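Local coordinates for NAD dependent epimerase/dehydratase family (uncultured archaeon MedDCM-OCT-S05-C57, PDB 5Y1F), which binds NAD+ and probably catalyses, as a monomer, the NAD+-dependent oxidation of L-threonine at its 3-hydroxyl group, at residues T144-E149 / N252-S257; S211-C216 / D274-Y279; E215-R220 / K280-Q285; I233-E238 / K302-E307. All coordinates share one frame; numbering follows the deposited sequence.

Contact 1 of 4, residues T144-E149 / N252-S257; sequences TPQNVE and NYNLSS
CG of Q146 stands trans to the backbone N (chi1 176°) and the chain folds at chi2, which turns the terminal amide toward the backbone of N252-N254; N254, whose CG lies opposite its carbonyl carbon, sends its own amide the other way, toward T144 and P145. The contact joins a loop of the Rossmann-type core, of the extended short-chain dehydrogenase/reductase type, to one of its strands: 144-149 belongs to the loop between strand 125-131 and helix 155-174, and strand 253-254 lies parallel beside strand 178-187. The nearest CA atoms, Q146 CA and N254 CA, are 6.0 Å apart. There the two side chains run past one another in opposite senses, with amide planes 46° apart. CD of Q146 sits 3.7 Å from N252 O and 3.9 Å from N254 N, so this amide lies against that backbone. R182 bridges the pair: NH1 hydrogen-bonds both Q146 O and N254 OD1, helping to fix the N254 amide. N252 ND2 bonds E164 OE2, and the side chain of N252 lies about 9 Å from that of K160, which binds NAD. N254 ND2 donates to N296 O, and across the contact makes a weak bond, 3.4 Å long, to P145 O.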
# COMPACT_ATOMS: atom_id res chain seq x y z
N THR A 144 -14.11 4.21 -11.00
CA THR A 144 -14.98 3.69 -9.97
C THR A 144 -15.26 4.72 -8.92
O THR A 144 -14.33 5.29 -8.36
CB THR A 144 -14.32 2.45 -9.35
OG1 THR A 144 -13.82 1.59 -10.37
CG2 THR A 144 -15.21 1.75 -8.42
N PRO A 145 -16.54 4.94 -8.59
CA PRO A 145 -16.85 5.92 -7.54
C PRO A 145 -16.45 5.49 -6.13
O PRO A 145 -16.22 4.32 -5.85
CB PRO A 145 -18.38 6.08 -7.66
CG PRO A 145 -18.73 5.65 -9.04
CD PRO A 145 -17.73 4.57 -9.36
N GLN A 146 -16.36 6.47 -5.24
CA GLN A 146 -16.07 6.23 -3.82
C GLN A 146 -17.10 5.31 -3.17
O GLN A 146 -16.75 4.40 -2.40
CB GLN A 146 -16.00 7.60 -3.14
CG GLN A 146 -15.81 7.58 -1.65
CD GLN A 146 -14.46 6.99 -1.22
OE1 GLN A 146 -14.38 6.18 -0.26
NE2 GLN A 146 -13.43 7.42 -1.85
N ASN A 147 -18.37 5.56 -3.46
CA ASN A 147 -19.48 4.89 -2.82
C ASN A 147 -20.23 4.01 -3.78
O ASN A 147 -21.14 4.42 -4.51
CB ASN A 147 -20.46 5.92 -2.25
CG ASN A 147 -19.81 6.86 -1.28
OD1 ASN A 147 -19.61 8.08 -1.57
ND2 ASN A 147 -19.53 6.36 -0.12
N VAL A 148 -19.70 2.83 -3.98
CA VAL A 148 -20.35 1.75 -4.68
C VAL A 148 -20.28 0.52 -3.80
O VAL A 148 -19.56 0.47 -2.81
CB VAL A 148 -19.73 1.46 -6.06
CG1 VAL A 148 -20.03 2.60 -7.01
CG2 VAL A 148 -18.26 1.15 -5.94
N GLU A 149 -21.06 -0.47 -4.13
CA GLU A 149 -21.04 -1.74 -3.40
C GLU A 149 -19.67 -2.42 -3.51
O GLU A 149 -19.03 -2.34 -4.56
CB GLU A 149 -22.10 -2.70 -3.94
CG GLU A 149 -23.54 -2.30 -3.63
CD GLU A 149 -23.84 -2.25 -2.12
OE1 GLU A 149 -23.87 -1.14 -1.54
OE2 GLU A 149 -24.02 -3.33 -1.51
N ASN A 252 -11.05 4.79 4.06
CA ASN A 252 -11.20 4.24 2.74
C ASN A 252 -11.24 5.23 1.58
O ASN A 252 -11.92 4.99 0.60
CB ASN A 252 -12.45 3.38 2.70
CG ASN A 252 -13.70 4.15 3.00
OD1 ASN A 252 -13.69 5.36 3.26
ND2 ASN A 252 -14.83 3.39 3.06
N TYR A 253 -10.41 6.25 1.60
CA TYR A 253 -10.34 7.14 0.44
C TYR A 253 -9.91 6.45 -0.81
O TYR A 253 -8.79 5.91 -0.87
CB TYR A 253 -9.40 8.29 0.70
CG TYR A 253 -10.04 9.46 1.46
CD1 TYR A 253 -10.80 10.43 0.78
CD2 TYR A 253 -9.88 9.60 2.83
CE1 TYR A 253 -11.42 11.46 1.45
CE2 TYR A 253 -10.45 10.68 3.47
CZ TYR A 253 -11.26 11.55 2.80
OH TYR A 253 -11.85 12.63 3.50
N ASN A 254 -10.68 6.60 -1.89
CA ASN A 254 -10.15 6.32 -3.22
C ASN A 254 -8.98 7.23 -3.50
O ASN A 254 -8.95 8.38 -3.05
CB ASN A 254 -11.22 6.58 -4.28
CG ASN A 254 -12.21 5.46 -4.45
OD1 ASN A 254 -12.21 4.45 -3.71
ND2 ASN A 254 -13.11 5.62 -5.43
N LEU A 255 -8.02 6.77 -4.29
CA LEU A 255 -6.81 7.53 -4.60
C LEU A 255 -6.31 7.12 -5.96
O LEU A 255 -6.13 5.92 -6.23
CB LEU A 255 -5.74 7.30 -3.55
CG LEU A 255 -4.68 8.41 -3.53
CD1 LEU A 255 -5.18 9.65 -2.80
CD2 LEU A 255 -3.35 7.92 -2.96
N SER A 256 -6.04 8.10 -6.82
CA SER A 256 -5.71 7.89 -8.21
C SER A 256 -4.43 8.59 -8.64
O SER A 256 -4.08 9.67 -8.14
CB SER A 256 -6.84 8.36 -9.08
OG SER A 256 -6.70 8.11 -10.46
N SER A 257 -3.77 8.00 -9.63
CA SER A 257 -2.74 8.68 -10.38
C SER A 257 -2.82 8.27 -11.84
O SER A 257 -3.22 9.09 -12.69
CB SER A 257 -1.37 8.44 -9.79
OG SER A 257 -0.41 9.08 -10.63

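Contact 2 of 4, residues S211-C216 / D274-Y279; sequences SGKYEC and DFNCLY
Strands 213-216 and 276-279 run parallel, their axes 4.6 Å apart and 15° from alignment, and four backbone bonds knit them: N276 N to G212 O and Y214 N to N276 O, followed by L278 N to Y214 O, nearly straight at 2.9 Å, and C216 N to L278 O. The entry to the first strand is shaped by S211, whose OG accepts from K213 N as an ST turn, and by G212, which leaves the preceding helix with positive phi. Y214, C216, C277 and Y279 project from one face. There C277 SG meets Y214 at the ring edge, 4.1 Å from CD1, a sulfur-aromatic contact 77° off the ring normal. F275 presents its own edge to the same tyrosine, its CE1 lying 3.9 Å from Y214 CB, while C216 CB touches Y279 CD1 at 3.7 Å. A second sulfur-aromatic contact puts C216 SG 4.9 Å from the Y279 ring centroid, in an oblique approach.

Each strand follows a helix, 199-211 or 262-270, and this face of the little sheet packs on both, an alpha/beta arrangement in the outer part of the molecule. F275 fits among residues of both helices. The hydroxyls tie down too, Y214 OH to E203 and Y279 OH to E266.

K213, E215, N276 and L278 occupy the other, more exposed face. The K213 chain, stretched until its final torsion (chi4 -52°), bends its ammonium over the neighbouring strand, so that NZ comes within 3.5 Å of N276 CB. Next along, E215 OE1 rests 3.8 Å from the L278 methyl CD1.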
# COMPACT_ATOMS: atom_id res chain seq x y z
N SER A 211 18.46 -7.38 -17.38
CA SER A 211 18.73 -8.45 -18.34
C SER A 211 18.28 -8.16 -19.74
O SER A 211 18.57 -8.95 -20.64
CB SER A 211 18.09 -9.73 -17.87
OG SER A 211 16.68 -9.65 -18.02
N GLY A 212 17.49 -7.12 -19.95
CA GLY A 212 16.99 -6.83 -21.26
C GLY A 212 15.85 -7.77 -21.67
O GLY A 212 15.53 -7.87 -22.85
N LYS A 213 15.23 -8.43 -20.71
CA LYS A 213 14.10 -9.32 -21.02
C LYS A 213 13.20 -9.39 -19.82
O LYS A 213 13.66 -9.46 -18.70
CB LYS A 213 14.60 -10.74 -21.31
CG LYS A 213 15.38 -10.88 -22.61
CD LYS A 213 15.43 -12.33 -23.05
CE LYS A 213 16.27 -12.53 -24.30
NZ LYS A 213 15.89 -11.61 -25.41
N TYR A 214 11.92 -9.64 -20.05
CA TYR A 214 10.96 -9.83 -18.98
C TYR A 214 9.88 -10.78 -19.46
O TYR A 214 9.44 -10.67 -20.60
CB TYR A 214 10.31 -8.51 -18.58
CG TYR A 214 9.33 -8.65 -17.44
CD1 TYR A 214 8.01 -8.14 -17.55
CD2 TYR A 214 9.67 -9.30 -16.27
CE1 TYR A 214 7.11 -8.30 -16.54
CE2 TYR A 214 8.73 -9.49 -15.26
CZ TYR A 214 7.46 -8.99 -15.44
OH TYR A 214 6.48 -9.20 -14.46
N GLU A 215 9.47 -11.68 -18.58
CA GLU A 215 8.29 -12.52 -18.79
C GLU A 215 7.18 -12.03 -17.85
O GLU A 215 7.29 -12.17 -16.65
CB GLU A 215 8.59 -13.99 -18.48
CG GLU A 215 9.62 -14.63 -19.38
CD GLU A 215 9.24 -16.06 -19.75
OE1 GLU A 215 9.32 -16.39 -20.96
OE2 GLU A 215 8.73 -16.80 -18.87
N CYS A 216 6.22 -11.36 -18.45
CA CYS A 216 5.14 -10.70 -17.74
C CYS A 216 4.09 -11.74 -17.36
O CYS A 216 3.67 -12.53 -18.24
CB CYS A 216 4.58 -9.59 -18.60
SG CYS A 216 3.38 -8.57 -17.75
N ASP A 274 16.59 -1.05 -24.15
CA ASP A 274 16.24 -2.11 -25.07
C ASP A 274 15.81 -3.32 -24.27
O ASP A 274 16.58 -3.80 -23.46
CB ASP A 274 17.48 -2.50 -25.89
CG ASP A 274 17.16 -3.46 -27.00
OD1 ASP A 274 16.26 -3.15 -27.82
OD2 ASP A 274 17.78 -4.54 -27.06
N PHE A 275 14.63 -3.88 -24.53
CA PHE A 275 14.32 -5.19 -23.87
C PHE A 275 13.22 -6.00 -24.54
O PHE A 275 12.46 -5.45 -25.27
CB PHE A 275 14.07 -5.09 -22.31
CG PHE A 275 12.63 -4.75 -21.91
CD1 PHE A 275 11.87 -5.60 -21.17
CD2 PHE A 275 12.09 -3.55 -22.28
CE1 PHE A 275 10.55 -5.24 -20.77
CE2 PHE A 275 10.79 -3.20 -21.94
CZ PHE A 275 10.02 -4.04 -21.18
N ASN A 276 13.29 -7.32 -24.36
CA ASN A 276 12.33 -8.27 -24.92
C ASN A 276 11.26 -8.57 -23.85
O ASN A 276 11.57 -9.11 -22.80
CB ASN A 276 13.09 -9.55 -25.29
CG ASN A 276 12.22 -10.56 -26.03
OD1 ASN A 276 11.50 -10.21 -26.95
ND2 ASN A 276 12.32 -11.83 -25.64
N CYS A 277 10.01 -8.22 -24.13
CA CYS A 277 8.93 -8.52 -23.19
C CYS A 277 8.03 -9.62 -23.74
O CYS A 277 7.48 -9.44 -24.82
CB CYS A 277 8.11 -7.28 -22.94
SG CYS A 277 7.10 -7.36 -21.47
N LEU A 278 7.88 -10.70 -23.02
CA LEU A 278 7.00 -11.82 -23.41
C LEU A 278 5.89 -11.87 -22.39
O LEU A 278 6.12 -11.62 -21.19
CB LEU A 278 7.76 -13.14 -23.38
CG LEU A 278 8.85 -13.25 -24.45
CD1 LEU A 278 9.49 -14.63 -24.32
CD2 LEU A 278 8.29 -13.02 -25.86
N TYR A 279 4.70 -12.28 -22.82
CA TYR A 279 3.53 -12.29 -21.95
C TYR A 279 3.09 -13.74 -21.72
O TYR A 279 2.72 -14.44 -22.70
CB TYR A 279 2.44 -11.45 -22.60
CG TYR A 279 2.79 -9.98 -22.67
CD1 TYR A 279 2.53 -9.15 -21.59
CD2 TYR A 279 3.51 -9.44 -23.73
CE1 TYR A 279 2.95 -7.83 -21.59
CE2 TYR A 279 3.83 -8.10 -23.78
CZ TYR A 279 3.60 -7.32 -22.67
OH TYR A 279 3.95 -5.98 -22.64

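Contact 3 of 4, residues E215-R220 / K280-Q285; sequences ECFVNR and KPDYRQ
K280 meets the end of strand 213-216: its N donates to C216 O at 2.8 Å, extending the parallel pairing by one bond. Its side chain crosses that of E215, but NZ stays 4.2 Å from E215 OE1, too far for a salt bridge, and the touching is done by the aliphatic CE. P281 follows with a CA-H...O contact to F217 O, while the ring carbon CG leans on N219, 3.9 Å from its CB. D282 then returns to the backbone, its N donating to the same F217 O at 3.0 Å, so that this carbonyl serves two residues in succession. The D282 carboxylate (chi1 71°) turns forward along its own chain: OD2 accepts both R284 N and R284 NE, and OD1 takes R284 NH1 at 2.7 Å in a side-on, two-nitrogen salt bridge. R284 is thereby fixed in rotation, with its remaining nitrogen NH2 bonded to G195 O. One face of its guanidinium lies flat on the F217 ring, the planes 4° apart and CZ 3.5 Å from the ring centroid, 9° off the normal, a cation-pi stack. The neighbouring carboxylate would be expected to temper the arginine's charge. Q285 closes the segment, its N bonded to D282 O and its amide plane nearly parallel to that of N219, which it crosses, while also resting against V218. The whole is typical of a strand-to-helix connection with a capping aspartate: D282 OD2 accepts R284 N at the turn leading into helix 284-288, and the carboxylate orients the arginine that stacks on F217.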
# COMPACT_ATOMS: atom_id res chain seq x y z
N GLU A 215 9.47 -11.68 -18.58
CA GLU A 215 8.29 -12.52 -18.79
C GLU A 215 7.18 -12.03 -17.85
O GLU A 215 7.29 -12.17 -16.65
CB GLU A 215 8.59 -13.99 -18.48
CG GLU A 215 9.62 -14.63 -19.38
CD GLU A 215 9.24 -16.06 -19.75
OE1 GLU A 215 9.32 -16.39 -20.96
OE2 GLU A 215 8.73 -16.80 -18.87
N CYS A 216 6.22 -11.36 -18.45
CA CYS A 216 5.14 -10.70 -17.74
C CYS A 216 4.09 -11.74 -17.36
O CYS A 216 3.67 -12.53 -18.24
CB CYS A 216 4.58 -9.59 -18.60
SG CYS A 216 3.38 -8.57 -17.75
N PHE A 217 3.62 -11.75 -16.13
CA PHE A 217 2.64 -12.74 -15.63
C PHE A 217 1.18 -12.32 -15.80
O PHE A 217 0.31 -13.02 -15.30
CB PHE A 217 2.97 -13.13 -14.17
CG PHE A 217 2.92 -11.97 -13.20
CD1 PHE A 217 1.73 -11.53 -12.74
CD2 PHE A 217 4.09 -11.38 -12.72
CE1 PHE A 217 1.65 -10.52 -11.78
CE2 PHE A 217 4.01 -10.43 -11.73
CZ PHE A 217 2.80 -9.95 -11.29
N VAL A 218 0.93 -11.21 -16.46
CA VAL A 218 -0.39 -10.83 -16.90
C VAL A 218 -0.32 -10.60 -18.41
O VAL A 218 0.75 -10.36 -18.98
CB VAL A 218 -0.93 -9.59 -16.16
CG1 VAL A 218 -1.08 -9.83 -14.67
CG2 VAL A 218 -0.11 -8.34 -16.42
N ASN A 219 -1.49 -10.63 -19.08
CA ASN A 219 -1.54 -10.40 -20.51
C ASN A 219 -1.28 -8.92 -20.84
O ASN A 219 -1.36 -8.05 -19.95
CB ASN A 219 -2.83 -10.99 -21.13
CG ASN A 219 -4.08 -10.23 -20.77
OD1 ASN A 219 -5.13 -10.87 -20.42
ND2 ASN A 219 -4.07 -8.97 -20.95
N ARG A 220 -0.98 -8.64 -22.08
CA ARG A 220 -0.46 -7.35 -22.47
C ARG A 220 -1.46 -6.20 -22.31
O ARG A 220 -1.10 -5.05 -22.29
CB ARG A 220 0.10 -7.35 -23.90
CG ARG A 220 -0.92 -7.60 -25.00
CD ARG A 220 -0.37 -7.38 -26.39
NE ARG A 220 0.78 -8.19 -26.67
CZ ARG A 220 2.02 -7.75 -26.92
NH1 ARG A 220 2.27 -6.44 -27.06
NH2 ARG A 220 2.96 -8.62 -27.10
N LYS A 280 3.15 -14.17 -20.48
CA LYS A 280 2.83 -15.54 -20.05
C LYS A 280 1.99 -15.47 -18.79
O LYS A 280 2.49 -15.54 -17.66
CB LYS A 280 4.11 -16.32 -19.78
CG LYS A 280 4.92 -16.55 -21.05
CD LYS A 280 5.01 -18.04 -21.34
CE LYS A 280 6.04 -18.73 -20.46
NZ LYS A 280 6.79 -19.77 -21.22
N PRO A 281 0.69 -15.30 -18.93
CA PRO A 281 -0.16 -15.07 -17.75
C PRO A 281 -0.19 -16.24 -16.81
O PRO A 281 -0.08 -17.41 -17.24
CB PRO A 281 -1.53 -14.79 -18.34
CG PRO A 281 -1.22 -14.29 -19.72
CD PRO A 281 -0.06 -15.11 -20.17
N ASP A 282 -0.38 -15.95 -15.53
CA ASP A 282 -0.59 -17.00 -14.52
C ASP A 282 -1.81 -16.66 -13.65
O ASP A 282 -2.63 -15.85 -14.03
CB ASP A 282 0.69 -17.33 -13.74
CG ASP A 282 1.16 -16.25 -12.78
OD1 ASP A 282 2.30 -16.41 -12.32
OD2 ASP A 282 0.42 -15.31 -12.41
N TYR A 283 -1.93 -17.33 -12.50
CA TYR A 283 -3.08 -17.17 -11.64
C TYR A 283 -3.34 -15.70 -11.26
O TYR A 283 -4.47 -15.32 -10.94
CB TYR A 283 -2.96 -18.02 -10.37
CG TYR A 283 -1.94 -17.51 -9.36
CD1 TYR A 283 -2.35 -16.82 -8.22
CD2 TYR A 283 -0.59 -17.68 -9.55
CE1 TYR A 283 -1.44 -16.35 -7.29
CE2 TYR A 283 0.34 -17.14 -8.66
CZ TYR A 283 -0.11 -16.47 -7.53
OH TYR A 283 0.84 -15.95 -6.62
N ARG A 284 -2.32 -14.87 -11.27
CA ARG A 284 -2.50 -13.48 -10.91
C ARG A 284 -3.39 -12.73 -11.88
O ARG A 284 -4.00 -11.74 -11.51
CB ARG A 284 -1.18 -12.81 -10.67
CG ARG A 284 -0.49 -13.37 -9.41
CD ARG A 284 0.96 -13.00 -9.22
NE ARG A 284 1.79 -13.77 -10.13
CZ ARG A 284 3.11 -13.70 -10.16
NH1 ARG A 284 3.74 -14.46 -11.03
NH2 ARG A 284 3.76 -12.93 -9.34
N GLN A 285 -3.45 -13.22 -13.12
CA GLN A 285 -4.40 -12.65 -14.09
C GLN A 285 -5.81 -12.70 -13.60
O GLN A 285 -6.61 -11.78 -13.83
CB GLN A 285 -4.35 -13.42 -15.41
CG GLN A 285 -5.16 -12.78 -16.53
CD GLN A 285 -4.53 -11.54 -17.02
OE1 GLN A 285 -5.05 -10.42 -16.93
NE2 GLN A 285 -3.36 -11.70 -17.47

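Contact 4 of 4, residues I233-E238 / K302-E307; sequences IRATLE and KDWGWE
W304, W306 and A235 bury the most surface here, where helix 229-241 of the Rossmann-type core packs against the end of helix 298-304 and the turn W304-W306. A235 CB sits over one face of the W306 six-membered ring, 3.9 Å from its centroid and 29° off the normal, a CH-pi contact; CZ3 is the nearest ring atom. W306 reaches this place with CG trans to its backbone N (chi1 172°), and its NE1 bonds S256 O. W304 approaches the same alanine from another direction, its CZ3 3.5 Å from A235 O and its CH2 4.1 Å from A235 CB. The two tryptophans also meet each other, W306 CB standing above the W304 ring toward its rim. G305, with positive phi, allows the turn between them.

Polar groups border the aromatic patch. The R234 guanidinium lies 10° from parallel to the W306 ring, with CZ3 over its face; NH2 donates to E307 O at 2.8 Å in the carbonyl plane and also salt-bridges D231, while NH1 forms a salt bridge with E238 OE2. One water completes the bridge between the segments: it donates to E238 OE1 (2.7 Å) and G305 O (2.8 Å) and accepts from E307 N (3.0 Å).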
# COMPACT_ATOMS: atom_id res chain seq x y z
N ILE A 233 3.34 7.79 -0.75
CA ILE A 233 3.86 8.21 0.57
C ILE A 233 3.43 9.62 0.92
O ILE A 233 2.93 9.90 2.04
CB ILE A 233 5.38 8.09 0.59
CG1 ILE A 233 5.81 6.64 0.38
CG2 ILE A 233 5.97 8.73 1.87
CD1 ILE A 233 5.52 5.69 1.50
N ARG A 234 3.49 10.52 -0.06
CA ARG A 234 3.05 11.88 0.17
C ARG A 234 1.56 11.90 0.49
O ARG A 234 1.13 12.64 1.39
CB ARG A 234 3.38 12.75 -1.02
CG ARG A 234 3.03 14.21 -0.79
CD ARG A 234 3.54 15.11 -1.90
NE ARG A 234 3.18 14.69 -3.25
CZ ARG A 234 2.00 14.85 -3.81
NH1 ARG A 234 1.06 15.62 -3.24
NH2 ARG A 234 1.75 14.24 -4.95
N ALA A 235 0.75 11.13 -0.23
CA ALA A 235 -0.66 11.07 0.01
C ALA A 235 -0.93 10.64 1.43
O ALA A 235 -1.81 11.20 2.12
CB ALA A 235 -1.34 10.11 -0.97
N THR A 236 -0.19 9.66 1.89
CA THR A 236 -0.37 9.09 3.22
C THR A 236 -0.12 10.17 4.29
O THR A 236 -0.90 10.34 5.23
CB THR A 236 0.58 7.90 3.39
OG1 THR A 236 0.24 6.89 2.40
CG2 THR A 236 0.44 7.29 4.76
N LEU A 237 1.00 10.89 4.14
CA LEU A 237 1.34 11.96 5.07
C LEU A 237 0.38 13.12 5.01
O LEU A 237 -0.00 13.66 6.07
CB LEU A 237 2.76 12.44 4.82
CG LEU A 237 3.84 11.41 5.11
CD1 LEU A 237 5.21 12.04 4.91
CD2 LEU A 237 3.73 10.76 6.47
N GLU A 238 -0.04 13.50 3.82
CA GLU A 238 -1.00 14.59 3.69
C GLU A 238 -2.33 14.23 4.33
O GLU A 238 -2.94 15.05 5.05
CB GLU A 238 -1.21 14.98 2.23
CG GLU A 238 -0.04 15.71 1.64
CD GLU A 238 -0.23 16.05 0.18
OE1 GLU A 238 -1.27 15.71 -0.40
OE2 GLU A 238 0.74 16.57 -0.41
N LYS A 302 -10.83 16.78 -3.13
CA LYS A 302 -11.69 17.84 -2.56
C LYS A 302 -11.39 18.05 -1.07
O LYS A 302 -11.15 19.16 -0.61
CB LYS A 302 -13.14 17.47 -2.74
CG LYS A 302 -14.07 18.57 -2.27
CD LYS A 302 -15.49 18.10 -2.37
CE LYS A 302 -16.44 19.26 -2.18
NZ LYS A 302 -17.82 18.76 -2.03
N ASP A 303 -11.34 16.98 -0.29
CA ASP A 303 -11.33 17.11 1.17
C ASP A 303 -9.97 17.49 1.66
O ASP A 303 -9.88 18.28 2.61
CB ASP A 303 -11.66 15.77 1.84
CG ASP A 303 -13.12 15.34 1.72
OD1 ASP A 303 -13.95 16.03 1.10
OD2 ASP A 303 -13.45 14.23 2.23
N TRP A 304 -8.89 16.93 1.12
CA TRP A 304 -7.57 17.16 1.65
C TRP A 304 -6.52 17.48 0.61
O TRP A 304 -5.33 17.38 0.84
CB TRP A 304 -7.16 16.02 2.60
CG TRP A 304 -7.29 14.60 2.10
CD1 TRP A 304 -8.36 13.80 2.21
CD2 TRP A 304 -6.27 13.84 1.45
NE1 TRP A 304 -8.09 12.57 1.64
CE2 TRP A 304 -6.84 12.59 1.15
CE3 TRP A 304 -4.97 14.11 1.04
CZ2 TRP A 304 -6.09 11.57 0.58
CZ3 TRP A 304 -4.26 13.10 0.42
CH2 TRP A 304 -4.82 11.86 0.19
N GLY A 305 -6.96 17.95 -0.55
CA GLY A 305 -6.03 18.56 -1.48
C GLY A 305 -5.13 17.62 -2.25
O GLY A 305 -4.09 18.01 -2.76
N TRP A 306 -5.56 16.37 -2.38
CA TRP A 306 -4.72 15.40 -3.11
C TRP A 306 -4.53 15.81 -4.57
O TRP A 306 -5.50 16.15 -5.25
CB TRP A 306 -5.38 14.02 -3.10
CG TRP A 306 -4.67 13.04 -4.00
CD1 TRP A 306 -5.24 12.37 -5.06
CD2 TRP A 306 -3.29 12.65 -3.96
NE1 TRP A 306 -4.30 11.59 -5.64
CE2 TRP A 306 -3.10 11.75 -5.01
CE3 TRP A 306 -2.20 13.00 -3.15
CZ2 TRP A 306 -1.83 11.19 -5.27
CZ3 TRP A 306 -0.95 12.48 -3.44
CH2 TRP A 306 -0.80 11.58 -4.47
N GLU A 307 -3.28 15.73 -5.05
CA GLU A 307 -2.96 15.79 -6.46
C GLU A 307 -1.68 14.96 -6.69
O GLU A 307 -0.70 15.20 -5.97
CB GLU A 307 -2.66 17.28 -6.82
CG GLU A 307 -2.88 17.73 -8.21
CD GLU A 307 -2.98 19.23 -8.35
OE1 GLU A 307 -3.15 19.98 -7.36
OE2 GLU A 307 -2.91 19.61 -9.50
O HOH W 1 -1.56 16.85 -2.87
O HOH W 2 -2.73 17.98 0.59

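From the N terminus, the first segments come in the order 144-149, 211-216, 215-220 and 233-238, and their partners follow in that same order, so the loops cross: contact 1 crosses each of the others, and contact 4 crosses contacts 2 and 3. Contacts 2 and 3 share E215 and C216 and close consecutively; contact 2 forms the small parallel sheet, and contact 3 carries its pairing on into the connection to helix 284-288. Contact 1 ties the loop before helix 155-174 to strand 253-254, and contact 4 ties helix 229-241 to the last turn of helix 298-304 and the residues beyond; the two touch through Y253 with D303 and L255 with W306. Contacts 3 and 4 lie on opposite sides of the chain's centre.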